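PDB 2Q07: PUA domain-containing protein from Archaeoglobus fulgidus DSM 4304, which is of uncharacterised activity but belongs to the archaeosine synthase type 1 family and probably binds RNA in the course of archaeosine-tRNA biosynthesis. Local coordinates for residues 36-39 with 45-48; 60-65 with 71-76; 65-70 with 94-99; 123-128 with 139-144; 193-198 with 208-213. All blocks are in the same frame, centred on the assembly; numbering follows the deposited sequence.

Interaction 1: 36-39 with 45-48; sequences PCTA and TSRT
T38 is the residue through which the 36-39 loop touches 45-48, meeting both S46 and T48. P36, where strand 31-36 ends, has no close contact with the second segment through its ring, but its carbonyl O is hydrogen-bonded to H49 NE2, one residue beyond T48. C37 turns its side chain the other way, onto S66 and Y124. At T38 the branched side chain points at the helix start and splits its two arms. OG1 lies 3.2 Å from S46 CB and 3.4 Å from S46 OG, the latter at an angle too poor for a hydrogen bond; its bonding partner is R40 O, within its own loop. With chi1 at 51°, OG1 sits between the backbone N and carbonyl carbon, and CG2, on the other arm, passes S46 OG at 3.5 Å and reaches T48 CB at 4.0 Å. S46 OG is itself engaged by Y43 O and by H49 N, the second of these being its N-cap bond. With an alanine here, R40 O would probably lose its hydroxyl partner and a gap would open between the loop and T48. Small side chains thus fit a loop against a capped helix N-terminus, the strand-loop-helix connection of an alpha/beta domain of the UDG-like clan, here from strand 31-36 to helix 47-55.

Interaction 2: 60-65 with 71-76; sequences VNEIII and VPREFE
I64 and V71 form a hydrogen-bonded antiparallel pair, with I64 N to V71 O at 2.9 Å and V71 N to I64 O at 3.0 Å. A third backbone bond, R73 N to E62 O, measures 2.8 Å and is almost straight (175°), so the pairing runs on past P72, which faces I63 in a non-hydrogen-bonded pair. This is the beta hairpin of strands 61-65 and 70-72, the latter at the edge of the mixed five-stranded sheet. Charged groups gather at R73. Its NH1 makes a weak salt-bridge bond of 3.1 Å to E62 OE2, the carboxylate and guanidinium planes standing 75° apart; E62 also pairs with R53. NE and NH2 converge side-on upon E76 OE2, NH2 at 2.8 Å, which would hold the guanidinium against rotation. H49 takes a further bond from NH2, and Y193 and L44 N meet E76 OE1. In van der Waals contact, I64 CD1 lies over one face of the R73 guanidinium, 3.6 Å from R73 NH2, chi2 of 82° swinging it there. Water also links the strands: one molecule accepts from E62 N and donates to E74 OE2 at 2.7 Å.

Interaction 3: 65-70 with 94-99; sequences ISSPLV and EEEVSF
F99, S67 and P68 lose the most surface here, and with E96 they make two separate contacts between the 65-70 loop and the helix. S67 supplies the polar one. Its hydroxyl donates to E96 OE2 over a short 2.6 Å, reaching the oxygen from above the carboxylate plane, 46° out of it. The two partners extend toward each other: S67 OG stands opposite its backbone N (chi1 -179°), while E96 swings CG opposite its own N (chi1 -174°) and continues extended beyond CG. A lysine in place of E96 would probably leave S67 OG without its acceptor, set free to turn. This loop is the turn of the hairpin formed by strands 61-65 and 70-72, and the helix is the N-terminal part of 94-111; position in the first helical turn probably also eases the negative charge of E96. The apolar contact lies one helical turn further on. P68, preceded by a cis peptide bond, presents CB to F99 CE2 at 3.8 Å, and P68 O lies at the edge of the F99 ring, near its plane, 3.8 Å from the same CE2. The F99 ring also meets W103, in the same helix, edge-to-face, and F18 of helix 16-24 touches F99, L69 and V70.

Interaction 4: 123-128 with 139-144; sequences GYRKVV and VVYTAE
R125 and V128, one turn apart on helix 123-128, face Y141 and V139 of strand 139-141, which runs nearly antiparallel to the helix: the axes approach to 11.0 Å at an angle of 167°. CA atoms of R125 and Y141 are 8.2 Å apart, and no hydrogen bond spans the segments, so side chains make the junction. The guanidinium of R125 lies almost flat on the tyrosine ring, planes 19° apart and centres 4.3 Å apart, in an off-centre cation-pi stack. It overlaps the ring at the CG and CD2 side, with NE 3.6 Å from Y141 CD2. A bend at chi3 (45°) folds the end of the arginine over the ring, and A143 O lies beyond the guanidinium edge, 4.2 Å from NH1. V128 comes to the far end of the same ring: its CG1 is 3.8 Å from Y141 CE2 and 3.7 Å from OH. The methyl group also meets V139 CG1 at 3.9 Å, joining the two valines and the tyrosine in one apolar patch. The phenol oxygen is hydrogen-bonded to E132 OE2, further along the same helix, which fixes the outer end of the ring. A118 of the neighbouring strand 115-118 touches both V128 and Y141. Helix and strand here belong to a beta-alpha-beta crossover, 115-118 to 123-132 to 138-141, whose last strand forms an edge of the five-stranded sheet.

Interaction 5: 193-198 with 208-213; sequences YPELEL and VDRIYG
V208 and L196 are joined by a backbone hydrogen bond, V208 N to L196 O at 3.0 Å, met nearly end-on to the carbonyl. The valine side chain fills the angle between two carbonyls of the other segment: CB and CG1 each lie 3.5 Å from P194 O, and CG2 is 3.5 Å from L196 O. CG2 also packs on L196 CB at 4.0 Å. Farther along, E195 and R210 form a salt bridge, OE2 to NE at 3.0 Å. The carboxylate oxygen sits 2.9 Å above one face of the guanidinium, the planes 84° apart, and no N-H points at it, so the attraction is one of charge alone. R210 runs extended from CG to NE, which brings the face of its guanidinium under E195 OE2. Behind these residues, the backbone is shaped by local turns. E195 is the centre of an inverse gamma turn, and a cis peptide bond precedes P194. On the other segment D209 OD1 accepts from I211 N and Y212 N, the first making an Asx turn and the two together an Asx motif, which bends the chain directly after D209, where strand 203-209 ends; D209 OD2 is bound by K294. Helix 168-181 backs the contact, with L173 on L196 and M176 on V208. The whole forms the open end of the hairpin of strands 197-200 and 203-209, within the antiparallel four-stranded sheet of the pre-PUA region.

In the fold
Interactions 1 to 4 lie in the UDG-like region and interaction 5 in the pre-PUA region of this C-terminal portion of a longer protein. Interactions 2 and 4 reach the same five-stranded sheet, at its two edges, about 16 Å apart between centres. Interaction 3 shares I65 with interaction 2 and alternates with it along the chain, fastening the hairpin turn to helix 94-111; the others follow in series. C37 of interaction 1 touches I65, S66 and Y124, bringing interactions 1 to 4 together. Interaction 5 is about 31 Å from interaction 4 between centres, yet Y193 meets T45 and E76, so the two regions join through interactions 1 and 2.

Interaction 1: 36-39 with 45-48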
# COMPACT_ATOMS: atom_id res chain seq x y z
N PRO A 36 5.66 1.38 -16.38
CA PRO A 36 6.63 0.29 -16.22
C PRO A 36 7.31 0.36 -14.85
O PRO A 36 7.47 1.44 -14.28
CB PRO A 36 7.60 0.54 -17.36
CG PRO A 36 7.69 2.03 -17.35
CD PRO A 36 6.24 2.48 -17.17
N CYS A 37 7.69 -0.80 -14.31
CA CYS A 37 8.39 -0.79 -13.04
C CYS A 37 9.78 -0.25 -13.32
O CYS A 37 10.18 -0.14 -14.48
CB CYS A 37 8.46 -2.21 -12.45
SG CYS A 37 9.24 -3.42 -13.54
N THR A 38 10.51 0.12 -12.28
CA THR A 38 11.86 0.65 -12.45
C THR A 38 12.84 -0.05 -11.52
O THR A 38 12.42 -0.75 -10.60
CB THR A 38 11.91 2.16 -12.16
OG1 THR A 38 11.31 2.41 -10.88
CG2 THR A 38 11.15 2.96 -13.23
N ALA A 39 14.13 0.15 -11.77
CA ALA A 39 15.19 -0.44 -10.96
C ALA A 39 15.14 0.14 -9.55
O ALA A 39 15.24 -0.58 -8.56
CB ALA A 39 16.55 -0.17 -11.59
N THR A 45 10.05 7.48 -6.67
CA THR A 45 11.31 8.20 -6.56
C THR A 45 12.26 7.89 -7.72
O THR A 45 13.37 8.42 -7.77
CB THR A 45 12.06 7.85 -5.26
OG1 THR A 45 12.60 6.53 -5.37
CG2 THR A 45 11.12 7.92 -4.05
N SER A 46 11.85 7.02 -8.64
CA SER A 46 12.71 6.67 -9.77
C SER A 46 12.85 7.83 -10.76
O SER A 46 11.96 8.67 -10.89
CB SER A 46 12.15 5.46 -10.52
OG SER A 46 11.02 5.82 -11.28
N ARG A 47 13.96 7.87 -11.49
CA ARG A 47 14.16 8.93 -12.46
C ARG A 47 13.08 8.93 -13.54
O ARG A 47 12.58 9.98 -13.93
CB ARG A 47 15.54 8.82 -13.11
CG ARG A 47 16.54 9.81 -12.56
CD ARG A 47 17.82 9.74 -13.35
NE ARG A 47 18.81 8.86 -12.75
CZ ARG A 47 19.84 8.35 -13.40
NH1 ARG A 47 20.01 8.62 -14.69
NH2 ARG A 47 20.73 7.60 -12.76
N THR A 48 12.71 7.75 -14.03
CA THR A 48 11.68 7.67 -15.06
C THR A 48 10.33 8.23 -14.58
O THR A 48 9.76 9.11 -15.22
CB THR A 48 11.47 6.21 -15.54
OG1 THR A 48 12.67 5.75 -16.17
CG2 THR A 48 10.34 6.14 -16.55

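Interaction 2: 60-65 with 71-76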
# COMPACT_ATOMS: atom_id res chain seq x y z
N VAL A 60 -4.75 11.03 -12.41
CA VAL A 60 -5.52 9.81 -12.53
C VAL A 60 -4.78 8.75 -11.74
O VAL A 60 -3.62 8.96 -11.37
CB VAL A 60 -5.66 9.37 -13.99
CG1 VAL A 60 -6.38 10.45 -14.80
CG2 VAL A 60 -4.28 9.07 -14.58
N ASN A 61 -5.44 7.64 -11.46
CA ASN A 61 -4.83 6.55 -10.70
C ASN A 61 -3.70 5.91 -11.49
O ASN A 61 -3.71 5.95 -12.73
CB ASN A 61 -5.90 5.50 -10.37
CG ASN A 61 -6.68 5.85 -9.12
OD1 ASN A 61 -6.22 5.60 -8.00
ND2 ASN A 61 -7.86 6.45 -9.29
N GLU A 62 -2.75 5.32 -10.78
CA GLU A 62 -1.60 4.70 -11.41
C GLU A 62 -1.36 3.28 -10.94
O GLU A 62 -1.54 2.96 -9.77
CB GLU A 62 -0.33 5.51 -11.11
CG GLU A 62 -0.30 6.91 -11.70
CD GLU A 62 0.69 7.82 -10.96
OE1 GLU A 62 0.50 8.02 -9.74
OE2 GLU A 62 1.64 8.33 -11.59
N ILE A 63 -0.97 2.42 -11.87
CA ILE A 63 -0.66 1.05 -11.53
C ILE A 63 0.67 0.77 -12.21
O ILE A 63 0.82 1.00 -13.41
CB ILE A 63 -1.74 0.07 -12.04
CG1 ILE A 63 -3.04 0.29 -11.26
CG2 ILE A 63 -1.24 -1.36 -11.90
CD1 ILE A 63 -4.18 -0.58 -11.72
N ILE A 64 1.64 0.31 -11.43
CA ILE A 64 2.95 -0.01 -11.97
C ILE A 64 3.00 -1.50 -12.31
O ILE A 64 2.77 -2.35 -11.44
CB ILE A 64 4.08 0.30 -10.94
CG1 ILE A 64 4.16 1.82 -10.71
CG2 ILE A 64 5.42 -0.26 -11.44
CD1 ILE A 64 3.14 2.35 -9.72
N ILE A 65 3.28 -1.83 -13.57
CA ILE A 65 3.35 -3.23 -13.97
C ILE A 65 4.77 -3.76 -13.72
O ILE A 65 5.76 -3.15 -14.15
CB ILE A 65 3.03 -3.42 -15.48
CG1 ILE A 65 1.60 -2.97 -15.77
CG2 ILE A 65 3.21 -4.89 -15.87
CD1 ILE A 65 1.25 -2.95 -17.24
N VAL A 71 1.37 -3.46 -9.01
CA VAL A 71 1.24 -2.56 -7.87
C VAL A 71 0.54 -1.22 -8.03
O VAL A 71 1.04 -0.33 -8.71
CB VAL A 71 2.65 -2.24 -7.30
CG1 VAL A 71 2.52 -1.41 -6.03
CG2 VAL A 71 3.40 -3.54 -7.03
N PRO A 72 -0.63 -1.06 -7.40
CA PRO A 72 -1.30 0.23 -7.51
C PRO A 72 -0.36 1.20 -6.79
O PRO A 72 0.23 0.86 -5.76
CB PRO A 72 -2.60 0.01 -6.74
CG PRO A 72 -2.91 -1.44 -7.03
CD PRO A 72 -1.55 -2.08 -6.86
N ARG A 73 -0.21 2.40 -7.33
CA ARG A 73 0.68 3.38 -6.72
C ARG A 73 0.47 3.56 -5.21
O ARG A 73 1.42 3.83 -4.48
CB ARG A 73 0.50 4.73 -7.42
CG ARG A 73 1.23 5.89 -6.76
CD ARG A 73 2.15 6.58 -7.74
NE ARG A 73 3.39 5.84 -7.92
CZ ARG A 73 4.13 5.88 -9.02
NH1 ARG A 73 3.77 6.61 -10.07
NH2 ARG A 73 5.26 5.18 -9.05
N GLU A 74 -0.76 3.37 -4.76
CA GLU A 74 -1.10 3.53 -3.34
C GLU A 74 -0.46 2.52 -2.40
O GLU A 74 -0.41 2.74 -1.19
CB GLU A 74 -2.62 3.48 -3.15
CG GLU A 74 -3.38 4.64 -3.79
CD GLU A 74 -3.54 4.51 -5.30
OE1 GLU A 74 -3.10 3.50 -5.89
OE2 GLU A 74 -4.12 5.43 -5.90
N PHE A 75 0.02 1.40 -2.94
CA PHE A 75 0.64 0.38 -2.11
C PHE A 75 2.14 0.28 -2.37
O PHE A 75 2.79 -0.63 -1.86
CB PHE A 75 -0.01 -0.98 -2.38
CG PHE A 75 -1.51 -1.01 -2.20
CD1 PHE A 75 -2.35 -1.13 -3.30
CD2 PHE A 75 -2.08 -0.94 -0.93
CE1 PHE A 75 -3.74 -1.17 -3.14
CE2 PHE A 75 -3.46 -0.98 -0.75
CZ PHE A 75 -4.30 -1.10 -1.87
N GLU A 76 2.70 1.20 -3.13
CA GLU A 76 4.12 1.11 -3.47
C GLU A 76 5.11 1.28 -2.31
O GLU A 76 6.31 1.15 -2.51
CB GLU A 76 4.46 2.07 -4.62
CG GLU A 76 4.96 3.43 -4.20
CD GLU A 76 5.57 4.20 -5.37
OE1 GLU A 76 6.36 5.13 -5.11
OE2 GLU A 76 5.27 3.88 -6.55
O HOH W 1 -2.74 6.30 -8.05
O HOH W 2 -4.07 3.37 -8.56

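Interaction 3: 65-70 with 94-99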
# COMPACT_ATOMS: atom_id res chain seq x y z
N ILE A 65 3.28 -1.83 -13.57
CA ILE A 65 3.35 -3.23 -13.97
C ILE A 65 4.77 -3.76 -13.72
O ILE A 65 5.76 -3.15 -14.15
CB ILE A 65 3.03 -3.42 -15.48
CG1 ILE A 65 1.60 -2.97 -15.77
CG2 ILE A 65 3.21 -4.89 -15.87
CD1 ILE A 65 1.25 -2.95 -17.24
N SER A 66 4.85 -4.88 -13.02
CA SER A 66 6.12 -5.51 -12.71
C SER A 66 5.94 -7.03 -12.76
O SER A 66 4.94 -7.52 -13.30
CB SER A 66 6.59 -5.09 -11.32
OG SER A 66 7.92 -5.51 -11.08
N SER A 67 6.89 -7.77 -12.22
CA SER A 67 6.81 -9.22 -12.19
C SER A 67 7.50 -9.77 -10.94
O SER A 67 8.67 -9.48 -10.69
CB SER A 67 7.46 -9.82 -13.44
OG SER A 67 7.35 -11.24 -13.43
N PRO A 68 6.78 -10.59 -10.16
CA PRO A 68 5.40 -11.02 -10.38
C PRO A 68 4.36 -10.01 -9.90
O PRO A 68 3.16 -10.19 -10.12
CB PRO A 68 5.29 -12.31 -9.57
CG PRO A 68 6.68 -12.53 -8.97
CD PRO A 68 7.31 -11.18 -8.93
N LEU A 69 4.82 -8.93 -9.27
CA LEU A 69 3.90 -7.95 -8.72
C LEU A 69 3.32 -6.86 -9.61
O LEU A 69 4.01 -6.24 -10.42
CB LEU A 69 4.53 -7.28 -7.49
CG LEU A 69 4.73 -8.14 -6.24
CD1 LEU A 69 5.40 -7.31 -5.17
CD2 LEU A 69 3.38 -8.66 -5.74
N VAL A 70 2.02 -6.67 -9.44
CA VAL A 70 1.25 -5.64 -10.11
C VAL A 70 1.01 -4.73 -8.91
O VAL A 70 0.47 -5.19 -7.90
CB VAL A 70 -0.09 -6.17 -10.61
CG1 VAL A 70 -0.93 -5.02 -11.11
CG2 VAL A 70 0.14 -7.22 -11.71
N GLU A 94 5.24 -16.84 -21.47
CA GLU A 94 3.79 -17.01 -21.49
C GLU A 94 3.20 -17.11 -20.09
O GLU A 94 2.21 -16.44 -19.78
CB GLU A 94 3.42 -18.26 -22.29
CG GLU A 94 3.25 -18.03 -23.79
CD GLU A 94 1.96 -17.30 -24.14
OE1 GLU A 94 0.86 -17.81 -23.80
OE2 GLU A 94 2.04 -16.22 -24.76
N GLU A 95 3.79 -17.95 -19.24
CA GLU A 95 3.31 -18.14 -17.87
C GLU A 95 3.38 -16.85 -17.07
O GLU A 95 2.51 -16.57 -16.24
CB GLU A 95 4.15 -19.20 -17.16
CG GLU A 95 4.47 -20.43 -18.01
CD GLU A 95 5.67 -20.23 -18.93
OE1 GLU A 95 6.81 -20.14 -18.41
OE2 GLU A 95 5.49 -20.16 -20.16
N GLU A 96 4.42 -16.06 -17.31
CA GLU A 96 4.63 -14.80 -16.62
C GLU A 96 3.64 -13.73 -17.10
O GLU A 96 3.06 -13.01 -16.29
CB GLU A 96 6.07 -14.34 -16.86
CG GLU A 96 6.48 -13.10 -16.08
CD GLU A 96 7.97 -12.84 -16.16
OE1 GLU A 96 8.49 -12.66 -17.28
OE2 GLU A 96 8.63 -12.81 -15.09
N VAL A 97 3.46 -13.62 -18.41
CA VAL A 97 2.52 -12.65 -18.95
C VAL A 97 1.12 -13.03 -18.46
O VAL A 97 0.34 -12.18 -18.05
CB VAL A 97 2.53 -12.62 -20.50
CG1 VAL A 97 1.28 -11.94 -21.03
CG2 VAL A 97 3.77 -11.88 -20.99
N SER A 98 0.83 -14.32 -18.51
CA SER A 98 -0.46 -14.84 -18.08
C SER A 98 -0.74 -14.51 -16.62
O SER A 98 -1.82 -14.03 -16.27
CB SER A 98 -0.50 -16.35 -18.31
OG SER A 98 -1.72 -16.90 -17.86
N PHE A 99 0.24 -14.77 -15.76
CA PHE A 99 0.10 -14.50 -14.33
C PHE A 99 -0.05 -13.01 -14.03
O PHE A 99 -0.92 -12.63 -13.25
CB PHE A 99 1.31 -15.04 -13.56
CG PHE A 99 1.20 -14.87 -12.06
CD1 PHE A 99 0.42 -15.74 -11.30
CD2 PHE A 99 1.86 -13.83 -11.41
CE1 PHE A 99 0.31 -15.59 -9.92
CE2 PHE A 99 1.75 -13.67 -10.03
CZ PHE A 99 0.98 -14.55 -9.28

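Interaction 4: 123-128 with 139-144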
# COMPACT_ATOMS: atom_id res chain seq x y z
N GLY A 123 7.37 -6.03 -23.87
CA GLY A 123 6.75 -7.05 -23.05
C GLY A 123 5.57 -6.59 -22.22
O GLY A 123 4.62 -7.35 -22.01
N TYR A 124 5.62 -5.35 -21.74
CA TYR A 124 4.53 -4.80 -20.92
C TYR A 124 3.24 -4.66 -21.71
O TYR A 124 2.16 -4.87 -21.17
CB TYR A 124 4.91 -3.44 -20.34
CG TYR A 124 6.02 -3.48 -19.33
CD1 TYR A 124 7.33 -3.19 -19.70
CD2 TYR A 124 5.77 -3.81 -18.00
CE1 TYR A 124 8.36 -3.21 -18.77
CE2 TYR A 124 6.79 -3.84 -17.07
CZ TYR A 124 8.08 -3.54 -17.46
OH TYR A 124 9.09 -3.57 -16.53
N ARG A 125 3.35 -4.27 -22.98
CA ARG A 125 2.16 -4.12 -23.80
C ARG A 125 1.50 -5.48 -23.99
O ARG A 125 0.27 -5.56 -24.07
CB ARG A 125 2.52 -3.51 -25.16
CG ARG A 125 2.69 -2.00 -25.11
CD ARG A 125 2.65 -1.38 -26.50
NE ARG A 125 1.57 -1.93 -27.31
CZ ARG A 125 1.06 -1.34 -28.38
NH1 ARG A 125 1.54 -0.16 -28.78
NH2 ARG A 125 0.09 -1.92 -29.06
N LYS A 126 2.30 -6.53 -24.04
CA LYS A 126 1.77 -7.88 -24.19
C LYS A 126 0.89 -8.21 -22.99
O LYS A 126 -0.16 -8.83 -23.14
CB LYS A 126 2.89 -8.91 -24.30
CG LYS A 126 3.64 -8.90 -25.62
CD LYS A 126 4.62 -10.06 -25.67
CE LYS A 126 5.23 -10.22 -27.06
NZ LYS A 126 6.15 -11.39 -27.12
N VAL A 127 1.32 -7.79 -21.81
CA VAL A 127 0.55 -8.04 -20.60
C VAL A 127 -0.79 -7.32 -20.73
O VAL A 127 -1.85 -7.92 -20.57
CB VAL A 127 1.30 -7.52 -19.34
CG1 VAL A 127 0.36 -7.47 -18.15
CG2 VAL A 127 2.50 -8.43 -19.04
N VAL A 128 -0.73 -6.02 -21.04
CA VAL A 128 -1.93 -5.20 -21.19
C VAL A 128 -2.83 -5.72 -22.31
O VAL A 128 -4.06 -5.78 -22.17
CB VAL A 128 -1.54 -3.73 -21.48
CG1 VAL A 128 -2.79 -2.87 -21.60
CG2 VAL A 128 -0.64 -3.22 -20.36
N VAL A 139 -9.15 0.79 -23.78
CA VAL A 139 -7.72 0.70 -23.54
C VAL A 139 -7.00 1.40 -24.67
O VAL A 139 -7.16 1.05 -25.84
CB VAL A 139 -7.26 -0.77 -23.46
CG1 VAL A 139 -5.79 -0.84 -23.01
CG2 VAL A 139 -8.13 -1.54 -22.49
N VAL A 140 -6.21 2.41 -24.31
CA VAL A 140 -5.44 3.18 -25.27
C VAL A 140 -3.95 3.05 -24.99
O VAL A 140 -3.54 3.01 -23.83
CB VAL A 140 -5.83 4.68 -25.20
CG1 VAL A 140 -7.31 4.85 -25.58
CG2 VAL A 140 -5.59 5.21 -23.79
N TYR A 141 -3.14 2.99 -26.04
CA TYR A 141 -1.69 2.87 -25.88
C TYR A 141 -1.05 4.20 -26.28
O TYR A 141 -1.29 4.71 -27.37
CB TYR A 141 -1.17 1.72 -26.73
CG TYR A 141 -1.79 0.39 -26.37
CD1 TYR A 141 -3.06 0.06 -26.83
CD2 TYR A 141 -1.15 -0.49 -25.49
CE1 TYR A 141 -3.69 -1.11 -26.43
CE2 TYR A 141 -1.77 -1.67 -25.08
CZ TYR A 141 -3.04 -1.97 -25.55
OH TYR A 141 -3.67 -3.12 -25.14
N THR A 142 -0.23 4.75 -25.40
CA THR A 142 0.39 6.05 -25.65
C THR A 142 1.90 6.05 -25.84
O THR A 142 2.50 7.10 -26.09
CB THR A 142 0.05 7.02 -24.50
OG1 THR A 142 0.34 6.40 -23.24
CG2 THR A 142 -1.43 7.41 -24.53
N ALA A 143 2.52 4.88 -25.74
CA ALA A 143 3.97 4.80 -25.88
C ALA A 143 4.45 3.77 -26.90
O ALA A 143 4.03 2.61 -26.89
CB ALA A 143 4.59 4.52 -24.53
N GLU A 144 5.33 4.21 -27.79
CA GLU A 144 5.92 3.34 -28.80
C GLU A 144 7.42 3.62 -28.82
O GLU A 144 7.85 4.67 -29.28
CB GLU A 144 5.30 3.61 -30.18
CG GLU A 144 5.55 5.00 -30.74
CD GLU A 144 5.02 5.16 -32.16
OE1 GLU A 144 5.27 6.21 -32.78
OE2 GLU A 144 4.34 4.23 -32.65

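Interaction 5: 193-198 with 208-213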
# COMPACT_ATOMS: atom_id res chain seq x y z
N TYR A 193 8.85 12.41 0.83
CA TYR A 193 8.64 11.08 0.27
C TYR A 193 9.97 10.33 0.13
O TYR A 193 10.97 10.91 -0.28
CB TYR A 193 7.97 11.20 -1.11
CG TYR A 193 7.36 9.90 -1.60
CD1 TYR A 193 6.08 9.53 -1.20
CD2 TYR A 193 8.07 9.04 -2.44
CE1 TYR A 193 5.51 8.33 -1.63
CE2 TYR A 193 7.51 7.84 -2.87
CZ TYR A 193 6.23 7.49 -2.47
OH TYR A 193 5.65 6.33 -2.93
N PRO A 194 9.99 9.02 0.44
CA PRO A 194 8.91 8.15 0.92
C PRO A 194 8.68 8.14 2.43
O PRO A 194 7.89 7.34 2.94
CB PRO A 194 9.35 6.78 0.41
CG PRO A 194 10.83 6.83 0.63
CD PRO A 194 11.20 8.23 0.14
N GLU A 195 9.36 9.02 3.15
CA GLU A 195 9.23 9.09 4.61
C GLU A 195 8.08 10.01 5.01
O GLU A 195 8.30 11.04 5.65
CB GLU A 195 10.53 9.59 5.23
CG GLU A 195 11.76 8.80 4.80
CD GLU A 195 13.02 9.25 5.52
OE1 GLU A 195 13.28 10.48 5.55
OE2 GLU A 195 13.74 8.39 6.04
N LEU A 196 6.87 9.61 4.64
CA LEU A 196 5.68 10.40 4.94
C LEU A 196 5.19 10.18 6.37
O LEU A 196 5.47 9.15 6.98
CB LEU A 196 4.55 10.01 3.97
CG LEU A 196 4.79 10.18 2.47
CD1 LEU A 196 3.59 9.63 1.70
CD2 LEU A 196 5.01 11.64 2.15
N GLU A 197 4.44 11.16 6.88
CA GLU A 197 3.86 11.08 8.21
C GLU A 197 2.46 11.67 8.17
O GLU A 197 2.11 12.41 7.25
CB GLU A 197 4.68 11.88 9.23
CG GLU A 197 6.15 11.55 9.28
CD GLU A 197 6.83 12.22 10.46
OE1 GLU A 197 6.60 13.42 10.67
OE2 GLU A 197 7.60 11.54 11.16
N LEU A 198 1.66 11.34 9.17
CA LEU A 198 0.31 11.89 9.26
C LEU A 198 0.30 12.51 10.64
O LEU A 198 0.59 11.84 11.63
CB LEU A 198 -0.73 10.78 9.13
CG LEU A 198 -2.20 11.17 9.09
CD1 LEU A 198 -2.49 12.13 7.91
CD2 LEU A 198 -3.04 9.91 8.96
N VAL A 208 5.69 6.35 7.89
CA VAL A 208 6.20 5.25 7.08
C VAL A 208 7.53 4.80 7.67
O VAL A 208 8.40 5.61 7.95
CB VAL A 208 6.41 5.71 5.61
CG1 VAL A 208 6.94 4.56 4.77
CG2 VAL A 208 5.09 6.24 5.04
N ASP A 209 7.67 3.49 7.88
CA ASP A 209 8.90 2.90 8.40
C ASP A 209 9.55 2.26 7.17
O ASP A 209 9.13 1.19 6.74
CB ASP A 209 8.56 1.82 9.43
CG ASP A 209 9.80 1.17 10.04
OD1 ASP A 209 10.81 0.95 9.32
OD2 ASP A 209 9.76 0.85 11.24
N ARG A 210 10.55 2.94 6.61
CA ARG A 210 11.23 2.43 5.42
C ARG A 210 11.97 1.12 5.65
O ARG A 210 12.31 0.43 4.69
CB ARG A 210 12.21 3.48 4.87
CG ARG A 210 13.18 4.05 5.89
CD ARG A 210 14.26 4.90 5.21
NE ARG A 210 15.04 5.68 6.18
CZ ARG A 210 16.18 6.31 5.90
NH1 ARG A 210 16.70 6.24 4.68
NH2 ARG A 210 16.81 7.00 6.84
N ILE A 211 12.20 0.76 6.91
CA ILE A 211 12.89 -0.49 7.22
C ILE A 211 11.96 -1.69 7.05
O ILE A 211 12.28 -2.63 6.33
CB ILE A 211 13.43 -0.50 8.66
CG1 ILE A 211 14.44 0.64 8.86
CG2 ILE A 211 14.12 -1.83 8.95
CD1 ILE A 211 15.01 0.70 10.26
N TYR A 212 10.81 -1.64 7.71
CA TYR A 212 9.85 -2.73 7.64
C TYR A 212 8.81 -2.59 6.52
O TYR A 212 7.97 -3.47 6.35
CB TYR A 212 9.13 -2.88 8.99
CG TYR A 212 10.04 -3.34 10.10
CD1 TYR A 212 10.94 -2.46 10.71
CD2 TYR A 212 10.05 -4.68 10.50
CE1 TYR A 212 11.82 -2.90 11.69
CE2 TYR A 212 10.93 -5.13 11.48
CZ TYR A 212 11.82 -4.23 12.07
OH TYR A 212 12.70 -4.67 13.03
N GLY A 213 8.88 -1.50 5.77
CA GLY A 213 7.93 -1.29 4.69
C GLY A 213 6.48 -1.37 5.13
O GLY A 213 5.69 -2.14 4.59